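Local coordinates for CD180 antigen (Mus musculus, PDB 3T6Q), which probably cooperates with MD-1 and TLR4 in the innate immune response of B cells to bacterial lipopolysaccharide, leading to NF-kappa-B activation, at residues Y70-E74 against D75-S79; L389-K392 against T393-K397; L405-F409 against T410-V414. All blocks are in the same frame, centred on the assembly; numbering follows the deposited sequence. Where two conformers were deposited one is given.

Contact 1 of 3, residues Y70-E74 against D75-S79. With NAG (2-acetamido-2-deoxy-beta-D-glucopyranose), chain R.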
ATOM      1  N   TYR A  70      14.329  -4.411   0.956  1.00 20.68           N
ATOM      2  CA  TYR A  70      13.396  -5.258   0.213  1.00 21.61           C
ATOM      3  C   TYR A  70      13.394  -6.689   0.709  1.00 19.34           C
ATOM      4  O   TYR A  70      12.404  -7.380   0.521  1.00 25.39           O
ATOM      5  CB  TYR A  70      13.751  -5.253  -1.289  1.00 22.65           C
ATOM      6  CG  TYR A  70      13.506  -3.894  -1.939  1.00 24.81           C
ATOM      7  CD1 TYR A  70      12.295  -3.622  -2.574  1.00 23.41           C
ATOM      8  CD2 TYR A  70      14.476  -2.882  -1.895  1.00 27.08           C
ATOM      9  CE1 TYR A  70      12.063  -2.384  -3.188  1.00 27.50           C
ATOM     10  CE2 TYR A  70      14.233  -1.618  -2.467  1.00 29.73           C
ATOM     11  CZ  TYR A  70      13.025  -1.384  -3.121  1.00 28.28           C
ATOM     12  OH  TYR A  70      12.761  -0.154  -3.730  1.00 34.44           O
ATOM     13  N   TRP A  71      14.493  -7.156   1.316  1.00 21.35           N
ATOM     14  CA  TRP A  71      14.605  -8.563   1.696  1.00 21.13           C
ATOM     15  C   TRP A  71      15.103  -8.708   3.110  1.00 19.29           C
ATOM     16  O   TRP A  71      16.092  -8.114   3.456  1.00 22.87           O
ATOM     17  CB  TRP A  71      15.586  -9.315   0.766  1.00 23.38           C
ATOM     18  CG  TRP A  71      15.103  -9.314  -0.662  1.00 26.48           C
ATOM     19  CD1 TRP A  71      15.415  -8.387  -1.675  1.00 29.44           C
ATOM     20  CD2 TRP A  71      14.116 -10.226  -1.266  1.00 26.75           C
ATOM     21  NE1 TRP A  71      14.746  -8.701  -2.846  1.00 26.11           N
ATOM     22  CE2 TRP A  71      13.939  -9.780  -2.663  1.00 27.87           C
ATOM     23  CE3 TRP A  71      13.391 -11.313  -0.816  1.00 26.86           C
ATOM     24  CZ2 TRP A  71      13.088 -10.435  -3.535  1.00 27.98           C
ATOM     25  CZ3 TRP A  71      12.541 -11.966  -1.714  1.00 27.50           C
ATOM     26  CH2 TRP A  71      12.393 -11.534  -3.037  1.00 30.31           C
ATOM     27  N   ILE A  72      14.467  -9.579   3.888  1.00 21.11           N
ATOM     28  CA  ILE A  72      15.013  -9.968   5.227  1.00 22.92           C
ATOM     29  C   ILE A  72      15.216 -11.488   5.225  1.00 25.12           C
ATOM     30  O   ILE A  72      14.238 -12.236   5.320  1.00 24.80           O
ATOM     31  CB  ILE A  72      14.052  -9.578   6.383  1.00 22.14           C
ATOM     32  CG1 ILE A  72      13.608  -8.114   6.223  1.00 23.04           C
ATOM     33  CG2 ILE A  72      14.735  -9.820   7.755  1.00 19.28           C
ATOM     34  CD1 ILE A  72      12.737  -7.600   7.393  1.00 23.51           C
ATOM     35  N   HIS A  73      16.473 -11.917   5.084  1.00 27.59           N
ATOM     36  CA  HIS A  73      16.810 -13.335   4.871  1.00 28.09           C
ATOM     37  C   HIS A  73      17.006 -14.093   6.166  1.00 28.36           C
ATOM     38  O   HIS A  73      16.896 -13.512   7.253  1.00 26.06           O
ATOM     39  CB  HIS A  73      18.043 -13.486   3.954  1.00 29.12           C
ATOM     40  CG  HIS A  73      17.801 -13.053   2.504  1.00 27.63           C
ATOM     41  ND1 HIS A  73      16.630 -13.252   1.865  1.00 27.84           N
ATOM     42  CD2 HIS A  73      18.634 -12.419   1.594  1.00 28.95           C
ATOM     43  CE1 HIS A  73      16.705 -12.738   0.619  1.00 27.05           C
ATOM     44  NE2 HIS A  73      17.935 -12.251   0.450  1.00 27.21           N
ATOM     45  N   GLU A  74      17.276 -15.397   6.053  1.00 26.44           N
ATOM     46  CA  GLU A  74      17.363 -16.276   7.240  1.00 30.08           C
ATOM     47  C   GLU A  74      18.321 -15.704   8.278  1.00 24.81           C
ATOM     48  O   GLU A  74      19.328 -15.093   7.941  1.00 26.70           O
ATOM     49  CB  GLU A  74      17.733 -17.722   6.855  1.00 35.18           C
ATOM     50  CG  GLU A  74      19.121 -17.877   6.253  1.00 40.60           C
ATOM     51  CD  GLU A  74      19.263 -19.087   5.334  1.00 48.27           C
ATOM     52  OE1 GLU A  74      20.408 -19.352   4.917  1.00 54.55           O
ATOM     53  OE2 GLU A  74      18.257 -19.754   5.007  1.00 52.17           O
ATOM     54  N   ASP A  75      17.967 -15.848   9.556  1.00 28.82           N
ATOM     55  CA  ASP A  75      18.845 -15.421  10.646  1.00 27.86           C
ATOM     56  C   ASP A  75      19.395 -13.997  10.577  1.00 26.94           C
ATOM     57  O   ASP A  75      20.476 -13.722  11.106  1.00 24.45           O
ATOM     58  CB  ASP A  75      20.026 -16.418  10.762  1.00 36.58           C
ATOM     59  CG  ASP A  75      19.553 -17.854  10.980  1.00 38.87           C
ATOM     60  OD1 ASP A  75      18.757 -18.078  11.916  1.00 38.63           O
ATOM     61  OD2 ASP A  75      19.955 -18.763  10.212  1.00 39.74           O
ATOM     62  N   THR A  76      18.651 -13.057   9.967  1.00 23.47           N
ATOM     63  CA  THR A  76      19.119 -11.668   9.930  1.00 21.83           C
ATOM     64  C   THR A  76      19.477 -11.094  11.346  1.00 23.99           C
ATOM     65  O   THR A  76      20.451 -10.306  11.517  1.00 26.41           O
ATOM     66  CB  THR A  76      18.062 -10.755   9.232  1.00 23.94           C
ATOM     67  OG1 THR A  76      17.986 -11.095   7.829  1.00 21.94           O
ATOM     68  CG2 THR A  76      18.444  -9.310   9.372  1.00 21.60           C
ATOM     69  N   PHE A  77      18.671 -11.463  12.331  1.00 20.94           N
ATOM     70  CA  PHE A  77      18.789 -10.887  13.703  1.00 22.22           C
ATOM     71  C   PHE A  77      19.349 -11.914  14.680  1.00 24.37           C
ATOM     72  O   PHE A  77      19.056 -11.884  15.892  1.00 20.55           O
ATOM     73  CB  PHE A  77      17.425 -10.347  14.156  1.00 19.10           C
ATOM     74  CG  PHE A  77      16.946  -9.221  13.277  1.00 18.72           C
ATOM     75  CD1 PHE A  77      15.902  -9.417  12.386  1.00 22.21           C
ATOM     76  CD2 PHE A  77      17.621  -7.994  13.282  1.00 19.26           C
ATOM     77  CE1 PHE A  77      15.500  -8.377  11.535  1.00 21.36           C
ATOM     78  CE2 PHE A  77      17.210  -6.950  12.445  1.00 19.17           C
ATOM     79  CZ  PHE A  77      16.158  -7.154  11.572  1.00 18.43           C
ATOM     80  N   GLN A  78      20.173 -12.823  14.145  1.00 27.49           N
ATOM     81  CA  GLN A  78      20.636 -13.989  14.935  1.00 27.97           C
ATOM     82  C   GLN A  78      21.361 -13.603  16.200  1.00 23.07           C
ATOM     83  O   GLN A  78      21.249 -14.323  17.171  1.00 29.50           O
ATOM     84  CB  GLN A  78      21.528 -14.957  14.099  1.00 30.59           C
ATOM     85  CG  GLN A  78      22.814 -14.332  13.599  1.00 31.16           C
ATOM     86  CD  GLN A  78      23.602 -15.270  12.701  1.00 31.77           C
ATOM     87  OE1 GLN A  78      23.138 -16.360  12.366  1.00 33.54           O
ATOM     88  NE2 GLN A  78      24.791 -14.842  12.306  1.00 38.20           N
ATOM     89  N   SER A  79      22.109 -12.488  16.204  1.00 27.37           N
ATOM     90  CA  SER A  79      22.911 -12.141  17.386  1.00 30.49           C
ATOM     91  C   SER A  79      22.238 -11.166  18.345  1.00 30.85           C
ATOM     92  O   SER A  79      22.863 -10.736  19.338  1.00 27.70           O
ATOM     93  CB  SER A  79      24.265 -11.550  17.001  1.00 33.65           C
ATOM     94  OG  SER A  79      25.027 -12.422  16.181  1.00 37.47           O
TER
HETATM   95  C1  NAG R 702      25.865 -16.633   7.107  1.00 47.57           C
HETATM   96  C2  NAG R 702      27.106 -17.108   7.885  1.00 42.35           C
HETATM   97  C3  NAG R 702      28.036 -17.927   6.963  1.00 46.25           C
HETATM   98  C4  NAG R 702      27.300 -18.917   6.045  1.00 49.12           C
HETATM   99  C5  NAG R 702      26.195 -18.148   5.331  1.00 51.46           C
HETATM  100  C6  NAG R 702      25.402 -18.933   4.293  1.00 53.64           C
HETATM  101  C7  NAG R 702      27.489 -15.618   9.831  1.00 40.76           C
HETATM  102  C8  NAG R 702      28.225 -14.461  10.424  1.00 40.46           C
HETATM  103  N2  NAG R 702      27.779 -15.997   8.565  1.00 40.22           N
HETATM  104  O3  NAG R 702      28.894 -18.689   7.769  1.00 58.35           O
HETATM  105  O4  NAG R 702      28.206 -19.523   5.139  1.00 57.87           O
HETATM  106  O5  NAG R 702      25.313 -17.696   6.331  1.00 45.27           O
HETATM  107  O6  NAG R 702      24.631 -19.893   4.955  1.00 50.12           O
HETATM  108  O7  NAG R 702      26.653 -16.172  10.550  1.00 37.22           O
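The type II beta turn from His73 to Thr76, which carries the chain off the short strand 71-72 on the convex side of a leucine-rich repeat, is tied by a single threonine. Thr76 uses both of its donors on the carbonyl of His73. Its hydroxyl OG1 gives a proton to His73 O at 2.7 Å, and its backbone N reaches His73 O at 3.3 Å with a bent N-H...O angle of 137°. The two donors come from one face of the carbonyl. OG1 can join because it stands beside its own backbone N, with chi1 at -68°.

The same side chain has an apolar half. Ile72 CG2 rests 3.8 Å from Thr76 CB, the two side chains crossing at about a right angle, and also approaches Phe77 CE1 at 4.1 Å. Thr76 CG2 lies over the centre of the Phe77 ring, 3.7 Å above its plane.

Further on, Gln78 NE2 donates to O7 of the sugar on Asn50 at 2.9 Å, while Asp75 OD1 bonds to Ser102. The spacing of Ile72 and Phe77, inward-facing on the outer arc, is that of the consensus LxxxxF segment of a Toll-like receptor repeat.

Contact 2 of 3, residues L389-K392 against T393-K397; sequences LSLK and TEAFK
Leu391 and Ala395 face each other across the bend that follows strand 389-391, each pointing its first side-chain bond at the other limb. The methyl of Ala395 meets the near end of the leucine, with Ala395 CB 3.9 Å from Leu391 CB. The leucine then continues past it: CG lies beside the backbone N (chi1 -44°) and the chain runs on extended, which carries CD1 to 4.3 Å from Phe396 CE2. That approach to the ring is oblique. Phe396 completes the group by leaning back from the second limb toward the leucine.

Leu391 and Phe396 occupy the leucine and phenylalanine places of the LxxxxF segment on the convex side of a leucine-rich repeat, here the thirteenth. Both also pack on the next-door turn, Leu391 on Cys367 and Phe396 on Cys368, two adjacent cysteines joined by a disulfide.

Round the bend itself the backbone is less closely tied. Ala395 CB comes to 3.4 Å from Lys392 O, yet Ala395 N, also 3.4 Å from Lys392 O, is too badly angled for a hydrogen bond. The bend is instead held from both directions along the chain: Thr393 OG1 accepts from Ser419 N, Thr393 N donates to Gln418 OE1, and Glu394 pairs with Asn423 through OE1, while on the preceding side Asn369 ND2 donates to Glu394 O. The long side chain of Lys392 leads away from the bend on the exposed side, bent near its end, whereas Thr393 points away overall although its CB still touches Lys392 C at 3.7 Å.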
ATOM      1  N   LEU A 389      -7.697  40.451  33.448  1.00 18.04           N
ATOM      2  CA  LEU A 389      -8.497  40.235  34.623  1.00 17.73           C
ATOM      3  C   LEU A 389      -8.067  41.257  35.684  1.00 20.40           C
ATOM      4  O   LEU A 389      -6.853  41.410  35.972  1.00 23.40           O
ATOM      5  CB  LEU A 389      -8.251  38.804  35.174  1.00 17.95           C
ATOM      6  CG  LEU A 389      -8.419  37.665  34.150  1.00 16.62           C
ATOM      7  CD1 LEU A 389      -8.150  36.312  34.830  1.00 16.14           C
ATOM      8  CD2 LEU A 389      -9.851  37.671  33.551  1.00 18.06           C
ATOM      9  N   SER A 390      -9.044  41.932  36.268  1.00 21.58           N
ATOM     10  CA  SER A 390      -8.778  42.855  37.384  1.00 21.40           C
ATOM     11  C   SER A 390      -9.042  42.077  38.653  1.00 22.08           C
ATOM     12  O   SER A 390     -10.119  41.487  38.801  1.00 21.64           O
ATOM     13  CB  SER A 390      -9.728  44.043  37.290  1.00 20.75           C
ATOM     14  OG  SER A 390      -9.521  44.733  36.067  1.00 27.91           O
ATOM     15  N   LEU A 391      -8.065  42.058  39.548  1.00 20.10           N
ATOM     16  CA  LEU A 391      -8.197  41.320  40.812  1.00 23.84           C
ATOM     17  C   LEU A 391      -8.129  42.298  41.992  1.00 23.96           C
ATOM     18  O   LEU A 391      -7.161  43.061  42.117  1.00 26.38           O
ATOM     19  CB  LEU A 391      -7.106  40.245  40.962  1.00 22.14           C
ATOM     20  CG  LEU A 391      -6.762  39.353  39.772  1.00 24.87           C
ATOM     21  CD1 LEU A 391      -5.608  38.433  40.141  1.00 25.34           C
ATOM     22  CD2 LEU A 391      -7.969  38.529  39.356  1.00 22.27           C
ATOM     23  N   LYS A 392      -9.152  42.271  42.840  1.00 22.03           N
ATOM     24  CA  LYS A 392      -9.103  43.000  44.114  1.00 23.42           C
ATOM     25  C   LYS A 392      -8.528  42.093  45.237  1.00 22.84           C
ATOM     26  O   LYS A 392      -8.237  40.927  45.006  1.00 19.37           O
ATOM     27  CB  LYS A 392     -10.481  43.539  44.476  1.00 24.07           C
ATOM     28  CG  LYS A 392     -11.045  44.565  43.481  1.00 31.90           C
ATOM     29  CD  LYS A 392     -12.558  44.717  43.639  1.00 34.95           C
ATOM     30  CE  LYS A 392     -13.220  45.368  42.416  1.00 38.40           C
ATOM     31  NZ  LYS A 392     -12.696  46.738  42.136  1.00 39.73           N
ATOM     32  N   THR A 393      -8.360  42.636  46.449  1.00 22.02           N
ATOM     33  CA  THR A 393      -7.852  41.829  47.552  1.00 22.79           C
ATOM     34  C   THR A 393      -8.759  40.608  47.773  1.00 20.54           C
ATOM     35  O   THR A 393      -9.970  40.700  47.643  1.00 23.86           O
ATOM     36  CB  THR A 393      -7.721  42.695  48.830  1.00 22.38           C
ATOM     37  OG1 THR A 393      -6.541  43.503  48.706  1.00 23.34           O
ATOM     38  CG2 THR A 393      -7.573  41.801  50.086  1.00 23.32           C
ATOM     39  N   GLU A 394      -8.156  39.461  48.067  1.00 22.43           N
ATOM     40  CA  GLU A 394      -8.903  38.209  48.274  1.00 23.72           C
ATOM     41  C   GLU A 394      -9.814  37.848  47.090  1.00 22.64           C
ATOM     42  O   GLU A 394     -11.019  37.612  47.234  1.00 20.03           O
ATOM     43  CB  GLU A 394      -9.678  38.213  49.583  1.00 29.27           C
ATOM     44  CG  GLU A 394      -9.762  36.807  50.144  1.00 38.84           C
ATOM     45  CD  GLU A 394     -10.496  36.764  51.465  1.00 52.93           C
ATOM     46  OE1 GLU A 394     -10.395  35.730  52.163  1.00 53.59           O
ATOM     47  OE2 GLU A 394     -11.182  37.759  51.781  1.00 49.06           O
ATOM     48  N   ALA A 395      -9.180  37.817  45.924  1.00 22.01           N
ATOM     49  CA  ALA A 395      -9.828  37.538  44.667  1.00 21.00           C
ATOM     50  C   ALA A 395     -10.280  36.072  44.534  1.00 22.58           C
ATOM     51  O   ALA A 395     -11.038  35.759  43.637  1.00 19.56           O
ATOM     52  CB  ALA A 395      -8.880  37.937  43.528  1.00 19.76           C
ATOM     53  N   PHE A 396      -9.829  35.188  45.441  1.00 18.94           N
ATOM     54  CA  PHE A 396     -10.077  33.767  45.344  1.00 18.59           C
ATOM     55  C   PHE A 396     -10.689  33.246  46.661  1.00 20.15           C
ATOM     56  O   PHE A 396     -10.492  32.100  47.037  1.00 20.51           O
ATOM     57  CB  PHE A 396      -8.787  33.029  44.917  1.00 19.23           C
ATOM     58  CG  PHE A 396      -8.272  33.468  43.549  1.00 22.01           C
ATOM     59  CD1 PHE A 396      -8.788  32.896  42.381  1.00 21.25           C
ATOM     60  CD2 PHE A 396      -7.319  34.484  43.432  1.00 18.02           C
ATOM     61  CE1 PHE A 396      -8.338  33.319  41.117  1.00 22.23           C
ATOM     62  CE2 PHE A 396      -6.876  34.914  42.195  1.00 20.64           C
ATOM     63  CZ  PHE A 396      -7.379  34.333  41.021  1.00 18.35           C
ATOM     64  N   LYS A 397     -11.480  34.099  47.312  1.00 23.48           N
ATOM     65  CA  LYS A 397     -12.130  33.751  48.581  1.00 25.93           C
ATOM     66  C   LYS A 397     -13.054  32.555  48.385  1.00 25.99           C
ATOM     67  O   LYS A 397     -13.156  31.717  49.268  1.00 23.53           O
ATOM     68  CB  LYS A 397     -12.923  34.944  49.117  1.00 27.63           C
ATOM     69  CG  LYS A 397     -13.462  34.676  50.521  1.00 32.71           C
ATOM     70  CD  LYS A 397     -14.428  35.752  50.985  1.00 39.85           C
ATOM     71  CE  LYS A 397     -15.838  35.377  50.558  1.00 50.15           C
ATOM     72  NZ  LYS A 397     -16.866  36.048  51.393  1.00 58.82           N
TER

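Contact 3 of 3, residues L405-F409 against T410-V414; sequences LDLAF and TRLKV. With NAG (2-acetamido-2-deoxy-beta-D-glucopyranose), chain F; NAG (2-acetamido-2-deoxy-beta-D-glucopyranose), chain E.
Thr410 and Leu407 close a type II beta turn through one backbone hydrogen bond, Thr410 N to Leu407 O at 3.1 Å. The amide approaches from above the carbonyl plane, with an N-H...O angle of 146°.

A second set of polar bonds centres on Asp406. With CG anti to the backbone N (chi1 -170°), the carboxylate lies beside the onward chain, where OD1 accepts from Ala408 N at 3.0 Å, nearly along the C-O axis, which makes an Asx turn. OD2 takes two more donors, N2 of NAG F at 2.7 Å and N2 of NAG E at 2.8 Å. One carboxylate thus steadies the chain leaving strand 404-406 and holds the first sugars of the N-linked glycans at Asn382 and Asn431; three N-H donors would probably favour its ionised form.

This is the LxLxxN portion of a leucine-rich repeat, with Thr410 in the place of the consensus asparagine. Like that asparagine it bonds back to the preceding repeat, OG1 meeting Asn386 N and Leu383 O.

The apolar contacts divide between inside and outside. Leu407 and Leu412 cross at about a right angle within the solenoid, their CD1 methyls 4.0 Å apart, and both pack on Leu389. Outside, Ala408 CB touches C8 of NAG F at 3.6 Å, while the ring of Phe409 stacks with those of His434 and Tyr385.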
ATOM      1  N   LEU A 405      -2.513  27.508  40.716  1.00 16.13           N
ATOM      2  CA  LEU A 405      -3.222  28.602  40.023  1.00 16.92           C
ATOM      3  C   LEU A 405      -2.359  29.042  38.816  1.00 16.71           C
ATOM      4  O   LEU A 405      -1.212  29.439  39.015  1.00 17.67           O
ATOM      5  CB  LEU A 405      -3.385  29.757  41.005  1.00 17.97           C
ATOM      6  CG  LEU A 405      -4.534  30.778  40.862  1.00 27.44           C
ATOM      7  CD1 LEU A 405      -4.293  32.157  41.489  1.00 20.57           C
ATOM      8  CD2 LEU A 405      -5.294  30.816  39.516  1.00 22.41           C
ATOM      9  N   ASP A 406      -2.881  28.912  37.585  1.00 17.01           N
ATOM     10  CA  ASP A 406      -2.084  29.228  36.411  1.00 14.59           C
ATOM     11  C   ASP A 406      -2.755  30.424  35.756  1.00 16.11           C
ATOM     12  O   ASP A 406      -3.883  30.341  35.374  1.00 14.38           O
ATOM     13  CB  ASP A 406      -2.025  28.003  35.479  1.00 15.79           C
ATOM     14  CG  ASP A 406      -1.025  28.162  34.348  1.00 17.92           C
ATOM     15  OD1 ASP A 406      -0.540  29.321  34.118  1.00 16.29           O
ATOM     16  OD2 ASP A 406      -0.717  27.140  33.670  1.00 18.74           O
ATOM     17  N   LEU A 407      -2.038  31.543  35.675  1.00 17.59           N
ATOM     18  CA  LEU A 407      -2.515  32.771  35.069  1.00 16.50           C
ATOM     19  C   LEU A 407      -1.530  33.218  33.988  1.00 15.91           C
ATOM     20  O   LEU A 407      -1.491  34.405  33.599  1.00 17.24           O
ATOM     21  CB  LEU A 407      -2.632  33.832  36.198  1.00 15.79           C
ATOM     22  CG  LEU A 407      -3.878  33.615  37.088  1.00 18.58           C
ATOM     23  CD1 LEU A 407      -3.762  34.400  38.396  1.00 17.32           C
ATOM     24  CD2 LEU A 407      -5.170  34.011  36.363  1.00 18.03           C
ATOM     25  N   ALA A 408      -0.710  32.287  33.515  1.00 15.32           N
ATOM     26  CA  ALA A 408       0.342  32.644  32.518  1.00 16.77           C
ATOM     27  C   ALA A 408      -0.303  33.318  31.296  1.00 18.18           C
ATOM     28  O   ALA A 408      -1.336  32.844  30.803  1.00 18.00           O
ATOM     29  CB  ALA A 408       1.134  31.420  32.090  1.00 14.95           C
ATOM     30  N   PHE A 409       0.344  34.392  30.811  1.00 19.55           N
ATOM     31  CA  PHE A 409      -0.038  35.123  29.590  1.00 19.77           C
ATOM     32  C   PHE A 409      -1.396  35.802  29.731  1.00 21.67           C
ATOM     33  O   PHE A 409      -2.014  36.187  28.750  1.00 24.94           O
ATOM     34  CB  PHE A 409       0.018  34.203  28.344  1.00 20.02           C
ATOM     35  CG  PHE A 409       1.403  33.676  28.101  1.00 24.56           C
ATOM     36  CD1 PHE A 409       2.362  34.489  27.464  1.00 24.36           C
ATOM     37  CD2 PHE A 409       1.782  32.434  28.584  1.00 19.60           C
ATOM     38  CE1 PHE A 409       3.667  34.035  27.292  1.00 25.72           C
ATOM     39  CE2 PHE A 409       3.088  31.981  28.398  1.00 25.72           C
ATOM     40  CZ  PHE A 409       4.020  32.793  27.762  1.00 25.64           C
ATOM     41  N   THR A 410      -1.861  35.971  30.953  1.00 15.96           N
ATOM     42  CA  THR A 410      -3.088  36.683  31.154  1.00 17.07           C
ATOM     43  C   THR A 410      -2.701  37.940  31.943  1.00 20.68           C
ATOM     44  O   THR A 410      -2.222  37.818  33.086  1.00 17.23           O
ATOM     45  CB  THR A 410      -4.089  35.818  31.973  1.00 17.07           C
ATOM     46  OG1 THR A 410      -4.522  34.714  31.150  1.00 17.52           O
ATOM     47  CG2 THR A 410      -5.284  36.670  32.415  1.00 15.82           C
ATOM     48  N   ARG A 411      -2.953  39.117  31.363  0.50 20.02           N
ATOM     49  CA  ARG A 411      -2.636  40.398  32.021  0.50 21.80           C
ATOM     50  C   ARG A 411      -3.476  40.584  33.300  0.50 21.08           C
ATOM     51  O   ARG A 411      -4.703  40.398  33.282  0.50 19.37           O
ATOM     52  CB  ARG A 411      -2.849  41.564  31.031  0.50 22.10           C
ATOM     53  CG  ARG A 411      -2.828  42.962  31.649  0.50 27.75           C
ATOM     54  CD  ARG A 411      -2.292  44.023  30.660  0.50 35.95           C
ATOM     55  NE  ARG A 411      -2.514  43.612  29.275  0.50 33.81           N
ATOM     56  CZ  ARG A 411      -3.427  44.135  28.466  0.50 35.98           C
ATOM     57  NH1 ARG A 411      -3.566  43.662  27.236  0.50 33.01           N
ATOM     58  NH2 ARG A 411      -4.195  45.129  28.879  0.50 31.69           N
ATOM     59  N   LEU A 412      -2.838  40.941  34.412  1.00 18.10           N
ATOM     60  CA  LEU A 412      -3.592  41.129  35.632  1.00 19.14           C
ATOM     61  C   LEU A 412      -3.524  42.610  36.048  1.00 21.40           C
ATOM     62  O   LEU A 412      -2.461  43.246  35.974  1.00 21.37           O
ATOM     63  CB  LEU A 412      -3.069  40.220  36.766  1.00 19.93           C
ATOM     64  CG  LEU A 412      -2.986  38.723  36.434  1.00 21.67           C
ATOM     65  CD1 LEU A 412      -2.345  38.047  37.639  1.00 21.89           C
ATOM     66  CD2 LEU A 412      -4.376  38.133  36.164  1.00 19.64           C
ATOM     67  N   LYS A 413      -4.657  43.162  36.439  1.00 20.01           N
ATOM     68  CA  LYS A 413      -4.705  44.564  36.866  1.00 23.56           C
ATOM     69  C   LYS A 413      -5.007  44.538  38.320  1.00 24.05           C
ATOM     70  O   LYS A 413      -6.082  44.095  38.712  1.00 23.92           O
ATOM     71  CB  LYS A 413      -5.858  45.321  36.199  1.00 21.17           C
ATOM     72  CG  LYS A 413      -5.967  45.147  34.713  1.00 27.06           C
ATOM     73  CD  LYS A 413      -4.709  45.571  34.021  1.00 33.21           C
ATOM     74  CE  LYS A 413      -5.069  45.760  32.556  1.00 52.30           C
ATOM     75  NZ  LYS A 413      -4.028  46.517  31.788  1.00 58.57           N
ATOM     76  N   VAL A 414      -4.078  45.028  39.129  1.00 23.68           N
ATOM     77  CA  VAL A 414      -4.227  44.959  40.577  1.00 21.70           C
ATOM     78  C   VAL A 414      -3.902  46.354  41.090  1.00 25.56           C
ATOM     79  O   VAL A 414      -2.808  46.872  40.820  1.00 24.70           O
ATOM     80  CB  VAL A 414      -3.234  43.920  41.174  1.00 23.12           C
ATOM     81  CG1 VAL A 414      -3.361  43.892  42.688  1.00 19.17           C
ATOM     82  CG2 VAL A 414      -3.507  42.522  40.598  1.00 22.74           C
TER
HETATM   83  C1  NAG F   1       2.778  27.618  34.442  1.00 17.50           C
HETATM   84  C2  NAG F   1       2.644  26.765  33.170  1.00 19.29           C
HETATM   85  C3  NAG F   1       2.255  25.333  33.596  1.00 18.97           C
HETATM   86  C4  NAG F   1       3.231  24.735  34.639  1.00 20.06           C
HETATM   87  C5  NAG F   1       3.435  25.720  35.798  1.00 19.13           C
HETATM   88  C6  NAG F   1       4.523  25.265  36.776  1.00 20.24           C
HETATM   89  C7  NAG F   1       1.863  27.732  31.030  1.00 20.70           C
HETATM   90  C8  NAG F   1       0.706  28.316  30.231  1.00 16.63           C
HETATM   91  N2  NAG F   1       1.617  27.356  32.280  1.00 17.93           N
HETATM   92  O3  NAG F   1       2.241  24.490  32.435  1.00 17.46           O
HETATM   93  O4  NAG F   1       2.640  23.578  35.255  1.00 21.96           O
HETATM   94  O5  NAG F   1       3.761  27.023  35.316  1.00 18.49           O
HETATM   95  O6  NAG F   1       5.734  25.048  36.077  1.00 21.57           O
HETATM   96  O7  NAG F   1       2.975  27.616  30.519  1.00 21.66           O
HETATM   97  C1  NAG E   1      -3.061  25.775  31.660  1.00 17.41           C
HETATM   98  C2  NAG E   1      -2.029  24.624  31.750  1.00 18.42           C
HETATM   99  C3  NAG E   1      -0.901  24.841  30.715  1.00 19.44           C
HETATM  100  C4  NAG E   1      -1.469  25.153  29.332  1.00 16.96           C
HETATM  101  C5  NAG E   1      -2.501  26.259  29.430  1.00 17.26           C
HETATM  102  C6  NAG E   1      -3.149  26.649  28.103  1.00 17.54           C
HETATM  103  C7  NAG E   1      -1.343  23.363  33.750  1.00 22.01           C
HETATM  104  C8  NAG E   1      -0.783  23.452  35.135  1.00 20.34           C
HETATM  105  N2  NAG E   1      -1.493  24.527  33.087  1.00 19.11           N
HETATM  106  O3  NAG E   1      -0.125  23.673  30.668  1.00 20.52           O
HETATM  107  O4  NAG E   1      -0.480  25.632  28.418  1.00 19.35           O
HETATM  108  O5  NAG E   1      -3.532  25.901  30.352  1.00 19.37           O
HETATM  109  O6  NAG E   1      -4.091  25.657  27.688  1.00 17.99           O
HETATM  110  O7  NAG E   1      -1.623  22.258  33.284  1.00 19.58           O

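In the fold
Contacts 1 and 2 occupy equivalent places in two distant repeats: each brings the leucine-type and phenylalanine positions of LxxxxF together on the convex side, partly buried, their centres about 67 Å apart. Their chemistry differs: Thr76 closes its turn with hydroxyl and amide, where Ala395 offers a methyl and no well-angled amide bond. Contact 1 also lies beside a chain of another protein, which contact 2 does not. Contact 3, the most buried, belongs to the glycan-bearing concave face and the passage away from it. It adjoins contact 2, about 11 Å between centres, since strands 389-391 and 412-413 pair in parallel through Leu389, Leu391 and Lys413.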